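Local coordinates for branched-chain phosphotransacylase (Enterococcus faecalis, PDB 1YCO), which probably transfers acyl groups, such as branched-chain ones, between coenzyme A and phosphate, as members of the phosphate acetyl/butyryltransferase family do, at residues A[4-9]-A[29-34]; A[8-13]-A[38-43]; A[104-109]-A[235-240]; A[13-18]-A[44-49]. All blocks are in the same frame, centred on the assembly; numbering follows the deposited sequence.

Contact 1: residues A[4-9]-A[29-34]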
loop_
_atom_site.group_PDB
_atom_site.type_symbol
_atom_site.label_atom_id
_atom_site.label_comp_id
_atom_site.label_asym_id
_atom_site.label_seq_id
_atom_site.Cartn_x
_atom_site.Cartn_y
_atom_site.Cartn_z
ATOM N N VAL A 4 -32.852 4.747 2.284
ATOM C CA VAL A 4 -31.731 3.901 2.672
ATOM C C VAL A 4 -32.151 2.840 3.702
ATOM O O VAL A 4 -32.795 3.134 4.721
ATOM C CB VAL A 4 -30.558 4.733 3.272
ATOM C CG1 VAL A 4 -29.370 3.827 3.547
ATOM C CG2 VAL A 4 -30.144 5.849 2.319
ATOM N N SER A 5 -31.775 1.599 3.426
ATOM C CA SER A 5 -32.084 0.475 4.297
ATOM C C SER A 5 -30.853 0.151 5.150
ATOM O O SER A 5 -29.763 -0.051 4.626
ATOM C CB SER A 5 -32.487 -0.721 3.427
ATOM O OG SER A 5 -32.690 -1.900 4.176
ATOM N N ILE A 6 -31.025 0.094 6.465
ATOM C CA ILE A 6 -29.895 -0.179 7.349
ATOM C C ILE A 6 -30.061 -1.451 8.169
ATOM O O ILE A 6 -30.996 -1.578 8.966
ATOM C CB ILE A 6 -29.665 0.997 8.317
ATOM C CG1 ILE A 6 -29.584 2.304 7.515
ATOM C CG2 ILE A 6 -28.396 0.759 9.143
ATOM C CD1 ILE A 6 -29.216 3.517 8.318
ATOM N N ALA A 7 -29.135 -2.388 7.982
ATOM C CA ALA A 7 -29.162 -3.653 8.705
ATOM C C ALA A 7 -28.433 -3.506 10.039
ATOM O O ALA A 7 -27.201 -3.448 10.087
ATOM C CB ALA A 7 -28.517 -4.755 7.864
ATOM N N GLY A 8 -29.207 -3.447 11.117
ATOM C CA GLY A 8 -28.633 -3.294 12.435
ATOM C C GLY A 8 -28.210 -1.853 12.637
ATOM O O GLY A 8 -27.112 -1.581 13.122
ATOM N N GLY A 9 -29.088 -0.928 12.270
ATOM C CA GLY A 9 -28.769 0.484 12.395
ATOM C C GLY A 9 -29.292 1.192 13.629
ATOM O O GLY A 9 -29.081 2.391 13.787
ATOM N N LEU A 29 -34.211 12.580 1.444
ATOM C CA LEU A 29 -33.569 11.394 1.996
ATOM C C LEU A 29 -34.469 10.758 3.046
ATOM O O LEU A 29 -35.205 11.452 3.745
ATOM C CB LEU A 29 -32.250 11.760 2.672
ATOM C CG LEU A 29 -30.917 11.505 1.970
ATOM C CD1 LEU A 29 -29.788 11.844 2.942
ATOM C CD2 LEU A 29 -30.822 10.055 1.533
ATOM N N GLN A 30 -34.393 9.438 3.168
ATOM C CA GLN A 30 -35.189 8.710 4.147
ATOM C C GLN A 30 -34.425 7.486 4.653
ATOM O O GLN A 30 -33.717 6.826 3.890
ATOM C CB GLN A 30 -36.510 8.271 3.514
ATOM C CG GLN A 30 -37.319 7.317 4.366
ATOM C CD GLN A 30 -38.692 7.041 3.780
ATOM O OE1 GLN A 30 -38.823 6.467 2.689
ATOM N NE2 GLN A 30 -39.725 7.458 4.501
ATOM N N PHE A 31 -34.583 7.179 5.936
ATOM C CA PHE A 31 -33.907 6.036 6.531
ATOM C C PHE A 31 -34.866 5.041 7.174
ATOM O O PHE A 31 -35.801 5.418 7.883
ATOM C CB PHE A 31 -32.885 6.497 7.576
ATOM C CG PHE A 31 -31.740 7.290 7.001
ATOM C CD1 PHE A 31 -31.782 8.683 6.960
ATOM C CD2 PHE A 31 -30.620 6.640 6.484
ATOM C CE1 PHE A 31 -30.726 9.416 6.418
ATOM C CE2 PHE A 31 -29.562 7.367 5.939
ATOM C CZ PHE A 31 -29.613 8.759 5.906
ATOM N N ILE A 32 -34.623 3.765 6.909
ATOM C CA ILE A 32 -35.426 2.685 7.449
ATOM C C ILE A 32 -34.435 1.727 8.097
ATOM O O ILE A 32 -33.676 1.042 7.413
ATOM C CB ILE A 32 -36.209 1.983 6.327
ATOM C CG1 ILE A 32 -37.107 3.002 5.637
ATOM C CG2 ILE A 32 -37.042 0.838 6.895
ATOM C CD1 ILE A 32 -37.871 2.452 4.462
ATOM N N VAL A 33 -34.445 1.694 9.422
ATOM C CA VAL A 33 -33.526 0.863 10.177
ATOM C C VAL A 33 -34.135 -0.404 10.755
ATOM O O VAL A 33 -35.231 -0.374 11.312
ATOM C CB VAL A 33 -32.934 1.659 11.356
ATOM C CG1 VAL A 33 -31.960 0.788 12.143
ATOM C CG2 VAL A 33 -32.253 2.917 10.840
ATOM N N PHE A 34 -33.404 -1.509 10.638
ATOM C CA PHE A 34 -33.843 -2.795 11.172
ATOM C C PHE A 34 -32.817 -3.228 12.210
ATOM O O PHE A 34 -31.617 -3.140 11.967
ATOM C CB PHE A 34 -33.895 -3.865 10.075
ATOM C CG PHE A 34 -34.631 -3.445 8.840
ATOM C CD1 PHE A 34 -34.053 -2.554 7.943
ATOM C CD2 PHE A 34 -35.886 -3.971 8.553
ATOM C CE1 PHE A 34 -34.712 -2.195 6.771
ATOM C CE2 PHE A 34 -36.556 -3.618 7.385
ATOM C CZ PHE A 34 -35.964 -2.728 6.491
#
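Val-4 and Phe-31 lie side by side as neighbours in a parallel strand pair that belongs to a beta-alpha-beta crossover: strand 2-7 leads into helix 12-24, and strand 29-35 returns beside it. The backbone bonds are those of a parallel sheet. Val-4 N donates to Gln-30 O at 2.8 Å and Val-4 O accepts from Ile-32 N; Ile-6 repeats the pattern, its N reaching Ile-32 O at 3.0 Å and its O receiving Phe-34 N. The strand axes diverge by 21°, the twist expected of such a sheet.

Apolar packing fills the face carrying Val-4, Ile-6, Phe-31 and Val-33, which helix 12-24 covers through Ile-14, Val-18, Ala-21 and Leu-22. Beta-branched residues suit an extended chain here, and the Phe-31 ring spans two of them: its CD2 lies 3.7 Å from Val-4 CB and 3.9 Å from Ile-6 CD1. With CG1 of Ile-6 anti to its carbonyl carbon (chi1 -51°), CD1 is carried to both Phe-31 and Val-33.

The other face, with Ser-5, Ile-32 and Phe-34, is met by helix 54-66. Ser-5 OG lies 3.3 Å from Phe-34 CE1, but its hydrogen bond goes to Ala-61 O, which satisfies a buried hydroxyl. Beyond the paired strands the chain turns at Gly-8, whose positive phi (77°) a glycine adopts easily, and Phe-34 O takes Gly-8 N at 2.6 Å and, weakly, Gly-9 N at 3.4 Å.

Contact 2: residues A[8-13]-A[38-43]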
loop_
_atom_site.group_PDB
_atom_site.type_symbol
_atom_site.label_atom_id
_atom_site.label_comp_id
_atom_site.label_asym_id
_atom_site.label_seq_id
_atom_site.Cartn_x
_atom_site.Cartn_y
_atom_site.Cartn_z
ATOM N N GLY A 8 -29.207 -3.447 11.117
ATOM C CA GLY A 8 -28.633 -3.294 12.435
ATOM C C GLY A 8 -28.210 -1.853 12.637
ATOM O O GLY A 8 -27.112 -1.581 13.122
ATOM N N GLY A 9 -29.088 -0.928 12.270
ATOM C CA GLY A 9 -28.769 0.484 12.395
ATOM C C GLY A 9 -29.292 1.192 13.629
ATOM O O GLY A 9 -29.081 2.391 13.787
ATOM N N SER A 10 -29.979 0.474 14.507
ATOM C CA SER A 10 -30.495 1.123 15.702
ATOM C C SER A 10 -29.385 1.250 16.742
ATOM O O SER A 10 -29.456 0.654 17.816
ATOM C CB SER A 10 -31.666 0.335 16.273
ATOM O OG SER A 10 -32.273 1.068 17.319
ATOM N N GLN A 11 -28.372 2.047 16.415
ATOM C CA GLN A 11 -27.224 2.249 17.290
ATOM C C GLN A 11 -26.852 3.727 17.401
ATOM O O GLN A 11 -26.959 4.475 16.429
ATOM C CB GLN A 11 -26.035 1.467 16.739
ATOM C CG GLN A 11 -26.386 0.050 16.319
ATOM C CD GLN A 11 -26.660 -0.868 17.500
ATOM O OE1 GLN A 11 -27.001 -2.037 17.325
ATOM N NE2 GLN A 11 -26.508 -0.342 18.708
ATOM N N PRO A 12 -26.390 4.167 18.585
ATOM C CA PRO A 12 -26.027 5.583 18.731
ATOM C C PRO A 12 -24.978 6.029 17.710
ATOM O O PRO A 12 -24.890 7.211 17.367
ATOM C CB PRO A 12 -25.543 5.670 20.181
ATOM C CG PRO A 12 -24.957 4.318 20.424
ATOM C CD PRO A 12 -25.967 3.389 19.765
ATOM N N GLU A 13 -24.197 5.069 17.218
ATOM C CA GLU A 13 -23.174 5.351 16.214
ATOM C C GLU A 13 -23.870 5.619 14.869
ATOM O O GLU A 13 -23.514 6.555 14.147
ATOM C CB GLU A 13 -22.224 4.162 16.066
ATOM C CG GLU A 13 -21.677 3.607 17.379
ATOM C CD GLU A 13 -22.565 2.535 17.986
ATOM O OE1 GLU A 13 -23.032 1.654 17.227
ATOM O OE2 GLU A 13 -22.779 2.561 19.223
ATOM N N GLU A 38 -33.226 -2.415 20.842
ATOM C CA GLU A 38 -34.347 -1.484 20.972
ATOM C C GLU A 38 -34.087 -0.200 20.186
ATOM O O GLU A 38 -32.960 0.081 19.792
ATOM C CB GLU A 38 -34.613 -1.148 22.448
ATOM C CG GLU A 38 -35.819 -0.215 22.665
ATOM C CD GLU A 38 -37.143 -0.821 22.179
ATOM O OE1 GLU A 38 -37.928 -1.302 23.030
ATOM O OE2 GLU A 38 -37.388 -0.823 20.950
ATOM N N ASN A 39 -35.147 0.569 19.960
ATOM C CA ASN A 39 -35.054 1.810 19.215
ATOM C C ASN A 39 -34.434 2.947 20.026
ATOM O O ASN A 39 -34.698 3.090 21.221
ATOM C CB ASN A 39 -36.441 2.209 18.719
ATOM C CG ASN A 39 -36.420 3.450 17.872
ATOM O OD1 ASN A 39 -35.406 3.788 17.267
ATOM N ND2 ASN A 39 -37.556 4.139 17.812
ATOM N N LEU A 40 -33.601 3.752 19.369
ATOM C CA LEU A 40 -32.933 4.882 20.021
ATOM C C LEU A 40 -33.412 6.197 19.413
ATOM O O LEU A 40 -32.953 7.286 19.772
ATOM C CB LEU A 40 -31.417 4.745 19.860
ATOM C CG LEU A 40 -30.826 3.425 20.378
ATOM C CD1 LEU A 40 -29.352 3.336 20.015
ATOM C CD2 LEU A 40 -31.016 3.335 21.892
ATOM N N ASP A 41 -34.348 6.078 18.483
ATOM C CA ASP A 41 -34.920 7.231 17.809
ATOM C C ASP A 41 -35.993 7.894 18.673
ATOM O O ASP A 41 -36.982 7.259 19.065
ATOM C CB ASP A 41 -35.510 6.782 16.469
ATOM C CG ASP A 41 -36.269 7.879 15.765
ATOM O OD1 ASP A 41 -35.671 8.947 15.511
ATOM O OD2 ASP A 41 -37.471 7.669 15.466
ATOM N N THR A 42 -35.776 9.176 18.967
ATOM C CA THR A 42 -36.686 9.999 19.775
ATOM C C THR A 42 -37.228 11.155 18.933
ATOM O O THR A 42 -38.374 11.571 19.100
ATOM C CB THR A 42 -35.961 10.609 21.004
ATOM O OG1 THR A 42 -35.660 9.576 21.956
ATOM C CG2 THR A 42 -36.830 11.676 21.660
ATOM N N GLU A 43 -36.388 11.675 18.039
ATOM C CA GLU A 43 -36.774 12.784 17.171
ATOM C C GLU A 43 -37.503 12.263 15.934
ATOM O O GLU A 43 -37.673 12.986 14.950
ATOM C CB GLU A 43 -35.539 13.579 16.728
ATOM C CG GLU A 43 -35.862 14.948 16.124
ATOM C CD GLU A 43 -36.446 15.902 17.149
ATOM O OE1 GLU A 43 -36.920 16.998 16.759
ATOM O OE2 GLU A 43 -36.425 15.555 18.355
#
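With its OG set opposite the backbone N (chi1 -172°), Ser-10 sends its hydroxyl across to the 38-43 loop, while Leu-40, whose CG stands anti to the carbonyl carbon (chi1 -56°), extends CD1 toward the start of helix 12-24. Ser-10 OG donates to Glu-38 O at 2.7 Å, approaching 33° out of the carbonyl plane. A serine suits the place: its small hydroxyl fits in a buried turn and still meets a nearby main-chain oxygen. Ser-10 itself is the centre of an inverse gamma turn.

The apolar half of the contact rests on one methyl group. Leu-40 CD1 meets Pro-12 CD at 3.4 Å; it also lies beside Ser-10 O and Gln-11 CA, so that it bridges the turn and the first helical residue. Proline fits there because the first turn of a helix needs no donor from its nitrogen, and its ring gives leucine a carbon surface.

The loop stiffens itself as well. Glu-38 OE2 accepts from Asn-39 N at 2.8 Å through its anti lone pair, and Asn-39 OD1 accepts from Asp-41 N at 2.8 Å, with the donor well above the amide carbonyl plane. Trp-46 NE1 is a second donor to that oxygen.

Gln-11 occupies the N-cap position. The whole joins the turn between strand 2-7 and helix 12-24 to an Asx turn in the connection from strand 29-35 to strand 47-50, at the C-terminal end of a parallel alpha/beta sheet.

Contact 3: residues A[104-109]-A[235-240]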
loop_
_atom_site.group_PDB
_atom_site.type_symbol
_atom_site.label_atom_id
_atom_site.label_comp_id
_atom_site.label_asym_id
_atom_site.label_seq_id
_atom_site.Cartn_x
_atom_site.Cartn_y
_atom_site.Cartn_z
ATOM N N ALA A 104 -13.697 2.323 -4.255
ATOM C CA ALA A 104 -13.589 3.439 -3.341
ATOM C C ALA A 104 -13.297 4.722 -4.099
ATOM O O ALA A 104 -12.649 4.711 -5.155
ATOM C CB ALA A 104 -12.473 3.183 -2.320
ATOM N N MET A 105 -13.788 5.833 -3.558
ATOM C CA MET A 105 -13.521 7.140 -4.150
ATOM C C MET A 105 -12.552 7.832 -3.200
ATOM O O MET A 105 -12.795 7.906 -1.996
ATOM C CB MET A 105 -14.800 7.975 -4.301
ATOM C CG MET A 105 -14.496 9.402 -4.776
ATOM S SD MET A 105 -15.606 10.070 -6.022
ATOM C CE MET A 105 -16.674 11.121 -5.025
ATOM N N VAL A 106 -11.452 8.321 -3.753
ATOM C CA VAL A 106 -10.412 8.994 -2.977
ATOM C C VAL A 106 -10.234 10.471 -3.360
ATOM O O VAL A 106 -10.091 10.805 -4.533
ATOM C CB VAL A 106 -9.044 8.297 -3.169
ATOM C CG1 VAL A 106 -8.026 8.859 -2.197
ATOM C CG2 VAL A 106 -9.189 6.792 -2.991
ATOM N N GLU A 107 -10.233 11.346 -2.361
ATOM C CA GLU A 107 -10.048 12.769 -2.599
ATOM C C GLU A 107 -8.821 13.261 -1.832
ATOM O O GLU A 107 -8.794 13.235 -0.598
ATOM C CB GLU A 107 -11.287 13.547 -2.161
ATOM C CG GLU A 107 -12.517 13.289 -3.030
ATOM C CD GLU A 107 -13.744 14.093 -2.598
ATOM O OE1 GLU A 107 -13.622 15.333 -2.456
ATOM O OE2 GLU A 107 -14.826 13.483 -2.414
ATOM N N LEU A 108 -7.806 13.697 -2.571
ATOM C CA LEU A 108 -6.576 14.195 -1.969
ATOM C C LEU A 108 -6.671 15.673 -1.590
ATOM O O LEU A 108 -7.508 16.405 -2.121
ATOM C CB LEU A 108 -5.408 13.961 -2.915
ATOM C CG LEU A 108 -5.107 12.478 -3.134
ATOM C CD1 LEU A 108 -4.017 12.351 -4.188
ATOM C CD2 LEU A 108 -4.681 11.828 -1.825
ATOM N N PRO A 109 -5.808 16.122 -0.655
ATOM C CA PRO A 109 -5.722 17.493 -0.133
ATOM C C PRO A 109 -6.044 18.629 -1.106
ATOM O O PRO A 109 -7.005 19.380 -0.893
ATOM C CB PRO A 109 -4.296 17.560 0.390
ATOM C CG PRO A 109 -4.146 16.214 0.989
ATOM C CD PRO A 109 -4.736 15.297 -0.070
ATOM N N GLY A 235 -2.045 10.441 4.371
ATOM C CA GLY A 235 -2.252 11.301 3.220
ATOM C C GLY A 235 -3.312 12.383 3.366
ATOM O O GLY A 235 -3.405 13.247 2.500
ATOM N N HIS A 236 -4.096 12.353 4.444
ATOM C CA HIS A 236 -5.173 13.337 4.684
ATOM C C HIS A 236 -6.231 13.234 3.604
ATOM O O HIS A 236 -6.914 14.202 3.299
ATOM C CB HIS A 236 -4.635 14.777 4.696
ATOM C CG HIS A 236 -3.680 15.049 5.813
ATOM N ND1 HIS A 236 -4.088 15.162 7.124
ATOM C CD2 HIS A 236 -2.331 15.146 5.826
ATOM C CE1 HIS A 236 -3.028 15.309 7.900
ATOM N NE2 HIS A 236 -1.949 15.301 7.136
ATOM N N ALA A 237 -6.359 12.054 3.021
ATOM C CA ALA A 237 -7.324 11.852 1.965
ATOM C C ALA A 237 -8.693 11.480 2.504
ATOM O O ALA A 237 -8.811 10.844 3.558
ATOM C CB ALA A 237 -6.823 10.770 1.020
ATOM N N LYS A 238 -9.724 11.898 1.777
ATOM C CA LYS A 238 -11.098 11.558 2.131
ATOM C C LYS A 238 -11.404 10.331 1.276
ATOM O O LYS A 238 -11.135 10.322 0.074
ATOM C CB LYS A 238 -12.047 12.720 1.803
ATOM C CG LYS A 238 -11.763 13.978 2.622
ATOM C CD LYS A 238 -12.876 15.016 2.522
ATOM C CE LYS A 238 -13.091 15.494 1.090
ATOM N NZ LYS A 238 -14.195 16.486 1.006
ATOM N N VAL A 239 -11.941 9.293 1.900
ATOM C CA VAL A 239 -12.234 8.062 1.186
ATOM C C VAL A 239 -13.618 7.521 1.498
ATOM O O VAL A 239 -14.060 7.557 2.642
ATOM C CB VAL A 239 -11.204 6.968 1.532
ATOM C CG1 VAL A 239 -11.450 5.747 0.676
ATOM C CG2 VAL A 239 -9.791 7.489 1.308
ATOM N N GLY A 240 -14.292 7.035 0.461
ATOM C CA GLY A 240 -15.615 6.456 0.603
ATOM C C GLY A 240 -15.668 5.188 -0.230
ATOM O O GLY A 240 -15.101 5.125 -1.326
#
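Glu-107 and Lys-238 face each other as a hydrogen-bonded pair of two antiparallel strands, and their side chains leave the sheet on the same face and slant across one another. Glu-107 runs extended beyond CG (chi2 -179°), while Lys-238 bends at chi3 (-61°), which turns its end toward the carboxylate. Glu-107 OE1 then lies 3.6 Å from Lys-238 CE and 3.7 Å from NZ, a long salt bridge in which the carbon chains also touch. Long charged residues suit this partly open face, where aliphatic stems can cover the sheet while their charges stay near solvent.

On the other face the side chains are small or branched. Val-106 CG1 meets Ala-237 CB at 3.9 Å and reaches Val-239 CG2 more loosely, and Ala-104 CB approaches Val-239 CG1. Tyr-228 and Leu-231 of helix 221-234 pack over this side. Leu-108 directs CD2 onto Ala-237 CB at 3.7 Å, and the same leucine packs on Phe-234 of the second subunit, so the end of the strand pair borders the dimer interface. Farther on, Pro-109 stands at about a right angle to His-236, its CG 4.0 Å from His-236 CB.

Between the strands, Met-105 and Gly-240 exchange two backbone bonds, Met-105 N to Gly-240 O at 2.7 Å being the shorter, and Glu-107 and Lys-238 exchange two more. Strand 238-244 is thereby added to strand 101-107 as an outermost strand of the mixed sheet, mainly by main-chain hydrogen bonds and apolar contacts; the long salt bridge probably adds only a modest, solvent-weakened attraction.

Contact 4: residues A[13-18]-A[44-49]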
loop_
_atom_site.group_PDB
_atom_site.type_symbol
_atom_site.label_atom_id
_atom_site.label_comp_id
_atom_site.label_asym_id
_atom_site.label_seq_id
_atom_site.Cartn_x
_atom_site.Cartn_y
_atom_site.Cartn_z
ATOM N N GLU A 13 -24.197 5.069 17.218
ATOM C CA GLU A 13 -23.174 5.351 16.214
ATOM C C GLU A 13 -23.870 5.619 14.869
ATOM O O GLU A 13 -23.514 6.555 14.147
ATOM C CB GLU A 13 -22.224 4.162 16.066
ATOM C CG GLU A 13 -21.677 3.607 17.379
ATOM C CD GLU A 13 -22.565 2.535 17.986
ATOM O OE1 GLU A 13 -23.032 1.654 17.227
ATOM O OE2 GLU A 13 -22.779 2.561 19.223
ATOM N N ILE A 14 -24.865 4.797 14.538
ATOM C CA ILE A 14 -25.601 4.974 13.299
ATOM C C ILE A 14 -26.456 6.236 13.404
ATOM O O ILE A 14 -26.611 6.977 12.434
ATOM C CB ILE A 14 -26.503 3.734 12.986
ATOM C CG1 ILE A 14 -25.635 2.496 12.749
ATOM C CG2 ILE A 14 -27.375 4.000 11.772
ATOM C CD1 ILE A 14 -24.627 2.624 11.591
ATOM N N LEU A 15 -26.989 6.498 14.593
ATOM C CA LEU A 15 -27.824 7.681 14.810
ATOM C C LEU A 15 -27.067 8.966 14.471
ATOM O O LEU A 15 -27.622 9.887 13.868
ATOM C CB LEU A 15 -28.286 7.737 16.265
ATOM C CG LEU A 15 -29.412 8.729 16.540
ATOM C CD1 LEU A 15 -30.683 8.277 15.837
ATOM C CD2 LEU A 15 -29.642 8.816 18.034
ATOM N N GLN A 16 -25.800 9.020 14.865
ATOM C CA GLN A 16 -24.965 10.183 14.596
ATOM C C GLN A 16 -24.832 10.397 13.078
ATOM O O GLN A 16 -24.767 11.536 12.607
ATOM C CB GLN A 16 -23.583 9.981 15.230
ATOM C CG GLN A 16 -22.998 11.221 15.894
ATOM C CD GLN A 16 -21.523 11.055 16.255
ATOM O OE1 GLN A 16 -21.135 10.069 16.888
ATOM N NE2 GLN A 16 -20.696 12.025 15.853
ATOM N N LEU A 17 -24.801 9.296 12.325
ATOM C CA LEU A 17 -24.688 9.330 10.852
ATOM C C LEU A 17 -25.955 9.873 10.207
ATOM O O LEU A 17 -25.909 10.763 9.352
ATOM C CB LEU A 17 -24.435 7.921 10.293
ATOM C CG LEU A 17 -24.441 7.766 8.765
ATOM C CD1 LEU A 17 -23.384 8.680 8.154
ATOM C CD2 LEU A 17 -24.164 6.306 8.379
ATOM N N VAL A 18 -27.084 9.308 10.617
ATOM C CA VAL A 18 -28.376 9.720 10.099
ATOM C C VAL A 18 -28.568 11.218 10.328
ATOM O O VAL A 18 -28.860 11.972 9.392
ATOM C CB VAL A 18 -29.509 8.926 10.773
ATOM C CG1 VAL A 18 -30.858 9.416 10.275
ATOM C CG2 VAL A 18 -29.339 7.443 10.471
ATOM N N ASN A 44 -37.928 11.006 15.984
ATOM C CA ASN A 44 -38.630 10.392 14.863
ATOM C C ASN A 44 -37.865 10.467 13.530
ATOM O O ASN A 44 -38.477 10.448 12.457
ATOM C CB ASN A 44 -40.007 11.033 14.687
ATOM C CG ASN A 44 -41.133 10.030 14.841
ATOM O OD1 ASN A 44 -41.063 8.918 14.300
ATOM N ND2 ASN A 44 -42.188 10.418 15.567
ATOM N N LEU A 45 -36.537 10.550 13.601
ATOM C CA LEU A 45 -35.697 10.617 12.404
ATOM C C LEU A 45 -36.041 9.476 11.428
ATOM O O LEU A 45 -36.856 9.643 10.519
ATOM C CB LEU A 45 -34.213 10.529 12.793
ATOM C CG LEU A 45 -33.682 11.570 13.786
ATOM C CD1 LEU A 45 -32.272 11.181 14.198
ATOM C CD2 LEU A 45 -33.699 12.962 13.170
ATOM N N TRP A 46 -35.418 8.316 11.626
ATOM C CA TRP A 46 -35.667 7.157 10.771
ATOM C C TRP A 46 -36.974 6.445 11.115
ATOM O O TRP A 46 -37.719 6.883 11.987
ATOM C CB TRP A 46 -34.521 6.138 10.890
ATOM C CG TRP A 46 -34.281 5.596 12.284
ATOM C CD1 TRP A 46 -35.219 5.142 13.168
ATOM C CD2 TRP A 46 -33.010 5.426 12.929
ATOM N NE1 TRP A 46 -34.613 4.703 14.323
ATOM C CE2 TRP A 46 -33.261 4.865 14.204
ATOM C CE3 TRP A 46 -31.686 5.694 12.554
ATOM C CZ2 TRP A 46 -32.235 4.567 15.107
ATOM C CZ3 TRP A 46 -30.663 5.397 13.451
ATOM C CH2 TRP A 46 -30.945 4.839 14.716
ATOM N N LYS A 47 -37.224 5.342 10.413
ATOM C CA LYS A 47 -38.389 4.490 10.617
ATOM C C LYS A 47 -37.898 3.172 11.228
ATOM O O LYS A 47 -37.508 2.252 10.501
ATOM C CB LYS A 47 -39.076 4.197 9.281
ATOM C CG LYS A 47 -39.906 5.353 8.708
ATOM C CD LYS A 47 -41.356 5.388 9.239
ATOM C CE LYS A 47 -41.434 5.617 10.756
ATOM N NZ LYS A 47 -40.955 6.971 11.198
ATOM N N TYR A 48 -37.908 3.088 12.557
ATOM C CA TYR A 48 -37.459 1.894 13.281
ATOM C C TYR A 48 -38.315 0.655 13.004
ATOM O O TYR A 48 -39.530 0.753 12.855
ATOM C CB TYR A 48 -37.462 2.169 14.792
ATOM C CG TYR A 48 -37.076 0.974 15.642
ATOM C CD1 TYR A 48 -35.746 0.548 15.724
ATOM C CD2 TYR A 48 -38.040 0.255 16.347
ATOM C CE1 TYR A 48 -35.388 -0.565 16.492
ATOM C CE2 TYR A 48 -37.693 -0.857 17.114
ATOM C CZ TYR A 48 -36.372 -1.262 17.183
ATOM O OH TYR A 48 -36.042 -2.366 17.932
ATOM N N VAL A 49 -37.674 -0.507 12.927
ATOM C CA VAL A 49 -38.382 -1.768 12.709
ATOM C C VAL A 49 -37.660 -2.902 13.458
ATOM O O VAL A 49 -36.561 -3.309 13.072
ATOM C CB VAL A 49 -38.461 -2.154 11.209
ATOM C CG1 VAL A 49 -39.237 -3.453 11.055
ATOM C CG2 VAL A 49 -39.128 -1.051 10.404
#
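Leu-15 and Trp-46 make the dense centre of this contact, where helix 12-24 meets the chain entering strand 47-50. Leu-15 CD1 sits over one face of the indole, 4.0 Å from the centroid of its six-membered ring and 25° off the normal, a CH-pi contact shifted toward the rim. Val-18 comes from another side: its CG2 lies at the ring edge, near the plane, 3.6 Å from Trp-46 CE3. Ile-14 CG2 completes the grip at 3.9 Å from Trp-46 CZ3. These three helix residues occur at positions i, i+1 and i+4, so one side of the helix presents several methyl groups, and the broad flat indole of a tryptophan can meet all three. Its CG lies between the backbone N and the carbonyl carbon (chi1 59°), turning the indole in under the helix.

The packing thins toward Leu-45, which is partly exposed. Leu-15 CD1 still touches Leu-45 CD1 at 3.7 Å, but Val-18 CG1 comes no nearer to Leu-45 CB than 4.3 Å. Lys-47, beyond the tryptophan, is exposed to solvent and bends back so that its NZ makes a weak bond to Trp-46 O.

No hydrogen bond crosses between the segments. Trp-46 also packs on Phe-31 and Val-33, and thus wedges between helix and sheet: a hydrophobic core of the layered alpha/beta type, with a crossover helix lying on its parallel strands.

In the fold
Contacts 1, 2 and 4 form one continuous cluster around the parallel sheet, while contact 3 lies apart in the mixed sheet, its centre about 25 Å from that of contact 1. The centres of contacts 2 and 4 are only about 5 Å apart; they share Glu-13 and use the same helix, and the Asn-39 to Trp-46 bond links them. Contact 4 adjoins contact 1 through the sheet, their centres about 7 Å apart: Phe-31 O lies 2.9 Å from Lys-47 N, a probable hydrogen bond that adds strand 47-50 beside 29-35. Contact 3 alone among the four reaches the second subunit.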